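Local coordinates for protein porin B (Pseudomonas putida, PDB 4GEY) that forms an outer-membrane beta-barrel channel through which sugars such as glucose probably cross the outer membrane, at residues A[67-78]-A[90-101]. The protein carries 2 engineered substitutions. Residues are numbered along the deposited sequence; the frame is centred on the assembly and turned at random.
With DMU (decyl-beta-D-maltopyranoside), chain N; BGC (beta-D-glucopyranose), chain B; C8E ((hydroxyethyloxy)tri(ethyloxy)octane), chain H; C8E ((hydroxyethyloxy)tri(ethyloxy)octane), chain I.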
ATOM      1  N   ARG A  67      14.873   9.795  10.240  1.00 23.77           N
ATOM      2  CA  ARG A  67      13.694  10.486   9.775  1.00 25.89           C
ATOM      3  C   ARG A  67      12.467   9.928  10.437  1.00 23.46           C
ATOM      4  O   ARG A  67      12.450   8.777  10.863  1.00 36.44           O
ATOM      5  CB  ARG A  67      13.605  10.448   8.252  1.00 28.06           C
ATOM      6  CG  ARG A  67      14.743  11.202   7.579  1.00 23.46           C
ATOM      7  CD  ARG A  67      14.586  12.689   7.789  1.00 24.16           C
ATOM      8  NE  ARG A  67      15.669  13.461   7.189  1.00 33.73           N
ATOM      9  CZ  ARG A  67      16.824  13.712   7.792  1.00 37.27           C
ATOM     10  NH1 ARG A  67      17.047  13.239   9.011  1.00 44.86           N
ATOM     11  NH2 ARG A  67      17.758  14.424   7.179  1.00 37.17           N
ATOM     12  N   TYR A  68      11.453  10.771  10.566  1.00 30.92           N
ATOM     13  CA  TYR A  68      10.236  10.364  11.230  1.00 31.38           C
ATOM     14  C   TYR A  68       9.033  10.822  10.442  1.00 33.76           C
ATOM     15  O   TYR A  68       8.985  11.942   9.944  1.00 38.54           O
ATOM     16  CB  TYR A  68      10.171  10.931  12.640  1.00 24.52           C
ATOM     17  CG  TYR A  68       8.900  10.574  13.370  1.00 24.62           C
ATOM     18  CD1 TYR A  68       8.737   9.323  13.948  1.00 26.34           C
ATOM     19  CD2 TYR A  68       7.861  11.488  13.483  1.00 26.42           C
ATOM     20  CE1 TYR A  68       7.578   8.996  14.616  1.00 30.91           C
ATOM     21  CE2 TYR A  68       6.705  11.177  14.153  1.00 27.09           C
ATOM     22  CZ  TYR A  68       6.574   9.934  14.720  1.00 33.74           C
ATOM     23  OH  TYR A  68       5.425   9.624  15.381  1.00 39.91           O
ATOM     24  N   SER A  69       8.051   9.942  10.354  1.00 28.05           N
ATOM     25  CA  SER A  69       6.874  10.202   9.565  1.00 22.91           C
ATOM     26  C   SER A  69       5.728   9.597  10.341  1.00 26.30           C
ATOM     27  O   SER A  69       5.908   8.579  11.004  1.00 27.42           O
ATOM     28  CB  SER A  69       7.029   9.490   8.230  1.00 31.21           C
ATOM     29  OG  SER A  69       6.437  10.233   7.198  1.00 41.94           O
ATOM     30  N   ASP A  70       4.553  10.212  10.287  1.00 26.21           N
ATOM     31  CA  ASP A  70       3.402   9.642  10.984  1.00 27.45           C
ATOM     32  C   ASP A  70       2.045   9.917  10.326  1.00 32.07           C
ATOM     33  O   ASP A  70       1.956  10.592   9.294  1.00 32.25           O
ATOM     34  CB  ASP A  70       3.393  10.032  12.473  1.00 29.43           C
ATOM     35  CG  ASP A  70       3.126  11.521  12.715  1.00 38.03           C
ATOM     36  OD1 ASP A  70       2.846  12.274  11.757  1.00 36.45           O
ATOM     37  OD2 ASP A  70       3.193  11.942  13.897  1.00 46.98           O
ATOM     38  N   GLN A  71       0.992   9.396  10.942  1.00 23.58           N
ATOM     39  CA  GLN A  71      -0.352   9.527  10.394  1.00 26.66           C
ATOM     40  C   GLN A  71      -1.378   9.422  11.505  1.00 30.30           C
ATOM     41  O   GLN A  71      -1.279   8.560  12.386  1.00 34.71           O
ATOM     42  CB  GLN A  71      -0.604   8.461   9.316  1.00 24.48           C
ATOM     43  CG  GLN A  71      -2.000   8.452   8.700  1.00 23.12           C
ATOM     44  CD  GLN A  71      -2.236   7.235   7.768  1.00 35.14           C
ATOM     45  OE1 GLN A  71      -2.005   7.293   6.550  1.00 28.72           O
ATOM     46  NE2 GLN A  71      -2.701   6.137   8.347  1.00 22.33           N
ATOM     47  N   PHE A  72      -2.339  10.336  11.480  1.00 30.90           N
ATOM     48  CA  PHE A  72      -3.514  10.244  12.329  1.00 31.75           C
ATOM     49  C   PHE A  72      -4.694   9.930  11.423  1.00 31.87           C
ATOM     50  O   PHE A  72      -4.772  10.434  10.302  1.00 35.77           O
ATOM     51  CB  PHE A  72      -3.763  11.562  13.053  1.00 32.93           C
ATOM     52  CG  PHE A  72      -2.905  11.766  14.277  1.00 34.92           C
ATOM     53  CD1 PHE A  72      -3.342  11.338  15.529  1.00 34.26           C
ATOM     54  CD2 PHE A  72      -1.673  12.410  14.182  1.00 31.96           C
ATOM     55  CE1 PHE A  72      -2.556  11.537  16.670  1.00 29.52           C
ATOM     56  CE2 PHE A  72      -0.888  12.609  15.306  1.00 32.41           C
ATOM     57  CZ  PHE A  72      -1.333  12.171  16.556  1.00 33.48           C
ATOM     58  N   ALA A  73      -5.609   9.095  11.894  1.00 33.01           N
ATOM     59  CA  ALA A  73      -6.791   8.768  11.103  1.00 31.28           C
ATOM     60  C   ALA A  73      -8.062   8.882  11.949  1.00 35.66           C
ATOM     61  O   ALA A  73      -8.234   8.168  12.934  1.00 44.73           O
ATOM     62  CB  ALA A  73      -6.653   7.384  10.497  1.00 24.66           C
ATOM     63  N   LEU A  74      -8.943   9.794  11.561  1.00 27.09           N
ATOM     64  CA  LEU A  74     -10.140  10.097  12.333  1.00 37.29           C
ATOM     65  C   LEU A  74     -11.311   9.484  11.583  1.00 37.04           C
ATOM     66  O   LEU A  74     -11.500   9.764  10.403  1.00 45.52           O
ATOM     67  CB  LEU A  74     -10.279  11.618  12.466  1.00 29.07           C
ATOM     68  CG  LEU A  74     -11.234  12.343  13.418  1.00 41.04           C
ATOM     69  CD1 LEU A  74     -12.556  12.634  12.749  1.00 44.14           C
ATOM     70  CD2 LEU A  74     -11.443  11.535  14.676  1.00 47.92           C
ATOM     71  N   GLY A  75     -12.086   8.632  12.246  1.00 38.06           N
ATOM     72  CA  GLY A  75     -13.096   7.859  11.547  1.00 28.22           C
ATOM     73  C   GLY A  75     -14.478   7.870  12.170  1.00 40.43           C
ATOM     74  O   GLY A  75     -14.643   8.002  13.389  1.00 37.76           O
ATOM     75  N   ALA A  76     -15.488   7.736  11.323  1.00 37.29           N
ATOM     76  CA  ALA A  76     -16.856   7.609  11.801  1.00 45.16           C
ATOM     77  C   ALA A  76     -17.576   6.515  11.019  1.00 42.77           C
ATOM     78  O   ALA A  76     -17.750   6.613   9.805  1.00 42.94           O
ATOM     79  CB  ALA A  76     -17.588   8.930  11.680  1.00 50.90           C
ATOM     80  N   HIS A  77     -17.976   5.468  11.731  1.00 43.23           N
ATOM     81  CA  HIS A  77     -18.558   4.278  11.124  1.00 43.95           C
ATOM     82  C   HIS A  77     -20.016   4.167  11.535  1.00 42.37           C
ATOM     83  O   HIS A  77     -20.324   3.953  12.706  1.00 36.04           O
ATOM     84  CB  HIS A  77     -17.808   3.049  11.610  1.00 46.16           C
ATOM     85  CG  HIS A  77     -17.995   1.840  10.751  1.00 54.69           C
ATOM     86  ND1 HIS A  77     -18.497   1.908   9.468  1.00 55.44           N
ATOM     87  CD2 HIS A  77     -17.738   0.531  10.985  1.00 57.37           C
ATOM     88  CE1 HIS A  77     -18.541   0.695   8.951  1.00 50.63           C
ATOM     89  NE2 HIS A  77     -18.085  -0.159   9.850  1.00 54.18           N
ATOM     90  N   LEU A  78     -20.919   4.309  10.574  1.00 39.62           N
ATOM     91  CA  LEU A  78     -22.332   4.353  10.912  1.00 40.24           C
ATOM     92  C   LEU A  78     -23.108   3.114  10.471  1.00 47.74           C
ATOM     93  O   LEU A  78     -23.086   2.714   9.301  1.00 45.09           O
ATOM     94  CB  LEU A  78     -22.976   5.621  10.360  1.00 44.29           C
ATOM     95  CG  LEU A  78     -22.837   6.904  11.188  1.00 51.13           C
ATOM     96  CD1 LEU A  78     -21.382   7.238  11.521  1.00 33.47           C
ATOM     97  CD2 LEU A  78     -23.516   8.064  10.447  1.00 35.33           C
ATOM     98  N   GLU A  90     -24.314   0.879   5.561  1.00 38.05           N
ATOM     99  CA  GLU A  90     -23.221   1.397   6.372  1.00 42.03           C
ATOM    100  C   GLU A  90     -22.711   2.672   5.736  1.00 44.00           C
ATOM    101  O   GLU A  90     -22.636   2.763   4.511  1.00 49.65           O
ATOM    102  CB  GLU A  90     -22.057   0.405   6.437  1.00 37.91           C
ATOM    103  CG  GLU A  90     -22.425  -1.002   6.842  1.00 42.96           C
ATOM    104  CD  GLU A  90     -21.243  -1.945   6.785  1.00 51.10           C
ATOM    105  OE1 GLU A  90     -20.088  -1.457   6.764  1.00 52.76           O
ATOM    106  OE2 GLU A  90     -21.469  -3.175   6.757  1.00 58.20           O
ATOM    107  N   PHE A  91     -22.362   3.651   6.566  1.00 37.84           N
ATOM    108  CA  PHE A  91     -21.652   4.831   6.094  1.00 40.89           C
ATOM    109  C   PHE A  91     -20.313   4.913   6.796  1.00 45.76           C
ATOM    110  O   PHE A  91     -20.200   4.589   7.983  1.00 49.56           O
ATOM    111  CB  PHE A  91     -22.450   6.111   6.351  1.00 45.00           C
ATOM    112  CG  PHE A  91     -21.725   7.371   5.948  1.00 41.18           C
ATOM    113  CD1 PHE A  91     -21.746   7.808   4.629  1.00 39.20           C
ATOM    114  CD2 PHE A  91     -21.024   8.116   6.884  1.00 32.59           C
ATOM    115  CE1 PHE A  91     -21.081   8.962   4.252  1.00 36.86           C
ATOM    116  CE2 PHE A  91     -20.361   9.265   6.518  1.00 32.65           C
ATOM    117  CZ  PHE A  91     -20.387   9.691   5.198  1.00 37.69           C
ATOM    118  N   LYS A  92     -19.296   5.357   6.071  1.00 45.72           N
ATOM    119  CA  LYS A  92     -17.983   5.519   6.678  1.00 44.00           C
ATOM    120  C   LYS A  92     -17.331   6.833   6.294  1.00 41.06           C
ATOM    121  O   LYS A  92     -17.205   7.151   5.117  1.00 35.23           O
ATOM    122  CB  LYS A  92     -17.076   4.358   6.307  1.00 39.85           C
ATOM    123  CG  LYS A  92     -15.683   4.498   6.862  1.00 43.03           C
ATOM    124  CD  LYS A  92     -15.691   4.526   8.376  1.00 41.86           C
ATOM    125  CE  LYS A  92     -14.272   4.660   8.915  1.00 35.51           C
ATOM    126  NZ  LYS A  92     -13.422   3.535   8.472  1.00 31.03           N
ATOM    127  N   LEU A  93     -16.928   7.602   7.296  1.00 45.00           N
ATOM    128  CA  LEU A  93     -16.174   8.823   7.059  1.00 44.83           C
ATOM    129  C   LEU A  93     -14.780   8.680   7.681  1.00 47.35           C
ATOM    130  O   LEU A  93     -14.647   8.334   8.859  1.00 45.24           O
ATOM    131  CB  LEU A  93     -16.929  10.039   7.616  1.00 37.05           C
ATOM    132  CG  LEU A  93     -16.218  11.395   7.669  1.00 37.37           C
ATOM    133  CD1 LEU A  93     -15.439  11.700   6.395  1.00 30.55           C
ATOM    134  CD2 LEU A  93     -17.206  12.514   7.965  1.00 33.77           C
ATOM    135  N   ALA A  94     -13.746   8.916   6.875  1.00 45.24           N
ATOM    136  CA  ALA A  94     -12.378   8.890   7.380  1.00 43.20           C
ATOM    137  C   ALA A  94     -11.584  10.080   6.886  1.00 40.07           C
ATOM    138  O   ALA A  94     -11.574  10.373   5.694  1.00 37.89           O
ATOM    139  CB  ALA A  94     -11.676   7.605   7.004  1.00 26.18           C
ATOM    140  N   ILE A  95     -10.914  10.748   7.823  1.00 40.08           N
ATOM    141  CA  ILE A  95     -10.045  11.873   7.529  1.00 39.84           C
ATOM    142  C   ILE A  95      -8.644  11.563   8.054  1.00 37.83           C
ATOM    143  O   ILE A  95      -8.495  11.017   9.140  1.00 39.60           O
ATOM    144  CB  ILE A  95     -10.594  13.153   8.168  1.00 38.94           C
ATOM    145  CG1 ILE A  95     -11.961  13.479   7.566  1.00 39.99           C
ATOM    146  CG2 ILE A  95      -9.663  14.305   7.929  1.00 43.03           C
ATOM    147  CD1 ILE A  95     -12.454  14.867   7.884  1.00 43.65           C
ATOM    148  N   THR A  96      -7.614  11.877   7.278  1.00 34.92           N
ATOM    149  CA  THR A  96      -6.251  11.627   7.737  1.00 33.74           C
ATOM    150  C   THR A  96      -5.413  12.895   7.657  1.00 36.81           C
ATOM    151  O   THR A  96      -5.693  13.782   6.850  1.00 40.99           O
ATOM    152  CB  THR A  96      -5.547  10.476   6.944  1.00 36.80           C
ATOM    153  OG1 THR A  96      -5.494  10.782   5.545  1.00 31.82           O
ATOM    154  CG2 THR A  96      -6.281   9.163   7.121  1.00 43.87           C
ATOM    155  N   GLU A  97      -4.418  13.001   8.532  1.00 32.11           N
ATOM    156  CA  GLU A  97      -3.323  13.934   8.314  1.00 33.19           C
ATOM    157  C   GLU A  97      -2.020  13.203   8.584  1.00 34.29           C
ATOM    158  O   GLU A  97      -1.925  12.390   9.504  1.00 28.10           O
ATOM    159  CB  GLU A  97      -3.437  15.218   9.142  1.00 36.50           C
ATOM    160  CG  GLU A  97      -2.881  15.124  10.552  1.00 52.12           C
ATOM    161  CD  GLU A  97      -1.943  16.272  10.899  1.00 58.56           C
ATOM    162  OE1 GLU A  97      -0.978  16.500  10.135  1.00 52.13           O
ATOM    163  OE2 GLU A  97      -2.169  16.939  11.940  1.00 64.13           O
ATOM    164  N   ARG A  98      -1.033  13.477   7.741  1.00 38.75           N
ATOM    165  CA  ARG A  98       0.265  12.841   7.815  1.00 24.55           C
ATOM    166  C   ARG A  98       1.314  13.925   7.981  1.00 25.02           C
ATOM    167  O   ARG A  98       1.128  15.033   7.508  1.00 31.90           O
ATOM    168  CB  ARG A  98       0.527  12.094   6.510  1.00 23.81           C
ATOM    169  CG  ARG A  98      -0.358  10.886   6.282  1.00 23.33           C
ATOM    170  CD  ARG A  98      -0.057  10.285   4.936  1.00 22.77           C
ATOM    171  NE  ARG A  98      -0.390   8.871   4.869  1.00 39.13           N
ATOM    172  CZ  ARG A  98       0.124   8.038   3.974  1.00 38.60           C
ATOM    173  NH1 ARG A  98       1.002   8.488   3.091  1.00 42.39           N
ATOM    174  NH2 ARG A  98      -0.222   6.760   3.972  1.00 35.25           N
ATOM    175  N   SER A  99       2.421  13.604   8.643  1.00 30.58           N
ATOM    176  CA  SER A  99       3.499  14.566   8.863  1.00 27.53           C
ATOM    177  C   SER A  99       4.839  13.876   8.781  1.00 35.97           C
ATOM    178  O   SER A  99       4.952  12.691   9.097  1.00 40.66           O
ATOM    179  CB  SER A  99       3.376  15.193  10.248  1.00 32.42           C
ATOM    180  OG  SER A  99       2.810  16.479  10.163  1.00 52.74           O
ATOM    181  N   GLY A 100       5.864  14.614   8.376  1.00 36.50           N
ATOM    182  CA  GLY A 100       7.212  14.105   8.493  1.00 24.57           C
ATOM    183  C   GLY A 100       7.982  13.899   7.211  1.00 37.05           C
ATOM    184  O   GLY A 100       7.529  14.260   6.125  1.00 44.05           O
ATOM    185  N   ARG A 101       9.163  13.303   7.357  1.00 30.24           N
ATOM    186  CA  ARG A 101      10.101  13.124   6.261  1.00 26.29           C
ATOM    187  C   ARG A 101      10.483  11.657   6.088  1.00 29.53           C
ATOM    188  O   ARG A 101      10.335  10.855   7.014  1.00 30.49           O
ATOM    189  CB  ARG A 101      11.359  13.958   6.520  1.00 34.36           C
ATOM    190  CG  ARG A 101      11.162  15.458   6.411  1.00 39.69           C
ATOM    191  CD  ARG A 101      12.498  16.173   6.385  1.00 49.94           C
ATOM    192  NE  ARG A 101      13.169  16.084   7.678  1.00 60.11           N
ATOM    193  CZ  ARG A 101      14.353  16.627   7.946  1.00 68.45           C
ATOM    194  NH1 ARG A 101      15.013  17.300   7.010  1.00 67.14           N
ATOM    195  NH2 ARG A 101      14.876  16.494   9.156  1.00 76.69           N
TER
HETATM  196  C1  DMU N 513      14.101  15.105  13.938  1.00 81.99           C
HETATM  197  C2  DMU N 513      14.730  16.121  13.129  1.00 89.46           C
HETATM  198  C3  DMU N 513      16.198  16.033  12.946  1.00 94.54           C
HETATM  199  C4  DMU N 513      16.751  14.596  12.760  1.00 46.36           C
HETATM  200  O5  DMU N 513      15.918  13.581  13.565  1.00 48.97           O
HETATM  201  C6  DMU N 513      14.490  13.753  13.610  1.00 61.99           C
HETATM  202  O7  DMU N 513      16.612  16.824  11.804  1.00100.46           O
HETATM  203  O16 DMU N 513      13.992  12.842  14.589  1.00 52.35           O
HETATM  204  C18 DMU N 513      13.465  11.583  14.212  1.00 48.77           C
HETATM  205  C19 DMU N 513      13.189  10.601  15.375  1.00 48.81           C
HETATM  206  C22 DMU N 513      12.134  11.032  16.441  1.00 43.78           C
HETATM  207  C25 DMU N 513      11.687   9.957  17.427  1.00 53.81           C
HETATM  208  C28 DMU N 513      10.320   9.320  17.280  1.00 58.31           C
HETATM  209  C31 DMU N 513      10.019   8.073  18.090  1.00 58.13           C
HETATM  210  O49 DMU N 513      12.622  15.197  13.815  1.00 85.70           O
HETATM  211  O55 DMU N 513      14.351  17.452  13.630  1.00 90.96           O
HETATM  212  C57 DMU N 513      18.031  14.490  13.186  1.00 52.04           C
HETATM  213  O61 DMU N 513      18.640  13.245  13.098  1.00 60.26           O
HETATM  214  C5  DMU N 513      17.816  18.491  10.688  1.00110.06           C
HETATM  215  C7  DMU N 513      18.512  17.637   9.776  1.00112.35           C
HETATM  216  C8  DMU N 513      19.859  17.206  10.230  1.00113.93           C
HETATM  217  C9  DMU N 513      20.058  16.972  11.776  1.00 73.05           C
HETATM  218  O1  DMU N 513      18.799  17.370  12.596  1.00108.06           O
HETATM  219  C10 DMU N 513      17.562  17.848  11.974  1.00107.30           C
HETATM  220  O2  DMU N 513      20.260  16.056   9.528  1.00110.39           O
HETATM  221  O3  DMU N 513      16.548  18.969  10.104  1.00109.24           O
HETATM  222  O4  DMU N 513      18.616  18.362   8.519  1.00108.84           O
HETATM  223  C11 DMU N 513      21.116  17.624  12.235  1.00 69.93           C
HETATM  224  O6  DMU N 513      22.351  17.275  11.723  1.00 64.50           O
HETATM  225  C2  BGC B 501       2.102   5.873   1.476  0.71 55.08           C
HETATM  226  C3  BGC B 501       1.418   4.698   1.806  0.71 55.74           C
HETATM  227  C4  BGC B 501       0.217   4.514   0.993  0.71 61.57           C
HETATM  228  C5  BGC B 501       0.499   4.553  -0.540  0.71 48.98           C
HETATM  229  C6  BGC B 501      -0.604   4.622  -1.328  0.71 52.78           C
HETATM  230  C1  BGC B 501       2.541   5.883   0.105  0.71 51.58           C
HETATM  231  O1  BGC B 501       3.194   7.078  -0.134  0.71 49.70           O
HETATM  232  O2  BGC B 501       3.264   6.005   2.360  0.71 61.21           O
HETATM  233  O3  BGC B 501       1.080   4.741   3.235  0.71 60.25           O
HETATM  234  O4  BGC B 501      -0.394   3.311   1.367  0.71 71.00           O
HETATM  235  O5  BGC B 501       1.393   5.768  -0.773  0.71 56.13           O
HETATM  236  O6  BGC B 501      -1.258   5.836  -1.493  0.71 51.88           O
HETATM  237  C1  C8E H 507       9.769  16.595  14.428  1.00 44.70           C
HETATM  238  C2  C8E H 507       9.821  15.507  15.487  1.00 48.43           C
HETATM  239  C3  C8E H 507       8.434  14.882  15.652  1.00 53.60           C
HETATM  240  C4  C8E H 507       8.508  13.550  16.397  1.00 51.28           C
HETATM  241  C5  C8E H 507       7.719  13.565  17.704  1.00 49.22           C
HETATM  242  C6  C8E H 507       6.950  12.256  17.892  1.00 49.83           C
HETATM  243  C7  C8E H 507       7.685  11.285  18.806  1.00 51.31           C
HETATM  244  C8  C8E H 507       7.060   9.893  18.797  1.00 59.17           C
HETATM  245  O9  C8E H 507       6.231   9.685  19.921  1.00 63.64           O
HETATM  246  C10 C8E H 507       5.214   8.744  19.656  1.00 59.38           C
HETATM  247  C2  C8E I 508       1.514  16.374  13.852  1.00 65.83           C
HETATM  248  C3  C8E I 508       2.909  15.751  13.879  1.00 70.59           C
HETATM  249  C4  C8E I 508       3.840  16.446  14.876  1.00 73.25           C
HETATM  250  C5  C8E I 508       4.586  15.422  15.733  1.00 73.64           C
HETATM  251  C6  C8E I 508       3.874  15.173  17.061  1.00 73.20           C
HETATM  252  C7  C8E I 508       3.674  13.681  17.333  1.00 69.47           C
HETATM  253  C8  C8E I 508       2.910  13.443  18.636  1.00 70.43           C
HETATM  254  O9  C8E I 508       2.092  12.285  18.580  1.00 70.60           O
HETATM  255  C10 C8E I 508       2.589  11.164  19.297  1.00 70.58           C
HETATM  256  C11 C8E I 508       1.485  10.108  19.461  1.00 72.10           C
HETATM  257  O12 C8E I 508       1.965   8.887  20.013  1.00 68.69           O
HETATM  258  C13 C8E I 508       0.936   8.032  20.495  1.00 56.21           C
HETATM  259  C14 C8E I 508       1.455   7.027  21.527  1.00 40.68           C
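Gln71 OE1 is gripped side-on by two nitrogens of Arg98, NE at 2.8 Å and, less straight, NH2 at 3.2 Å from that same OE1, and it also accepts a hydrogen bond from Trp186 NE1. The oxygen lies in the guanidinium plane, while the Gln71 amide is turned 30° from it. With CG anti to the backbone N (chi1 178°) and the chain extended beyond, Gln71 runs alongside Arg98, the two pointing the same way. Arg98 NH2 also donates to O3 of the bound glucose, and its NH1 bonds to Gly124 O. A leucine in place of Arg98 would take away both nitrogens that grip Gln71 OE1 and the donor to glucose O3, and would probably let the amide turn and weaken the hold on the sugar.

The pair belongs to an antiparallel beta hairpin of the porin barrel wall; the axes of the two segments come within 4.6 Å of each other. Paired backbone bonds run from Asp70–Ser99 to Leu78–Phe91, where Leu78 N reaches Phe91 O at 2.7 Å. Gln71, Ala73 and His77 share one face with Arg98, Thr96 and Lys92; Phe72, Leu74 and Leu78 lie on the other with Ile95, Leu93 and Phe91, and detergent chains rest against Tyr68, Asp70 and Ser99.

At the end opposite Leu78 and Phe91 the guanidinium groups of Arg67 and Arg101 stack flat, centres 3.8 Å apart and planes at 7°. A salt bridge from Arg67 NE to Asp106 OD2 probably eases their like charge; Arg67 NH1 hydrogen-bonds Thr65 OG1, and Arg101 NH2 donates to maltoside O3. The sugar-facing guanidinium is probably steadied by Gln71, with Gly124 O as a further partner, consistent with a group kept turned toward the sugar inside the channel.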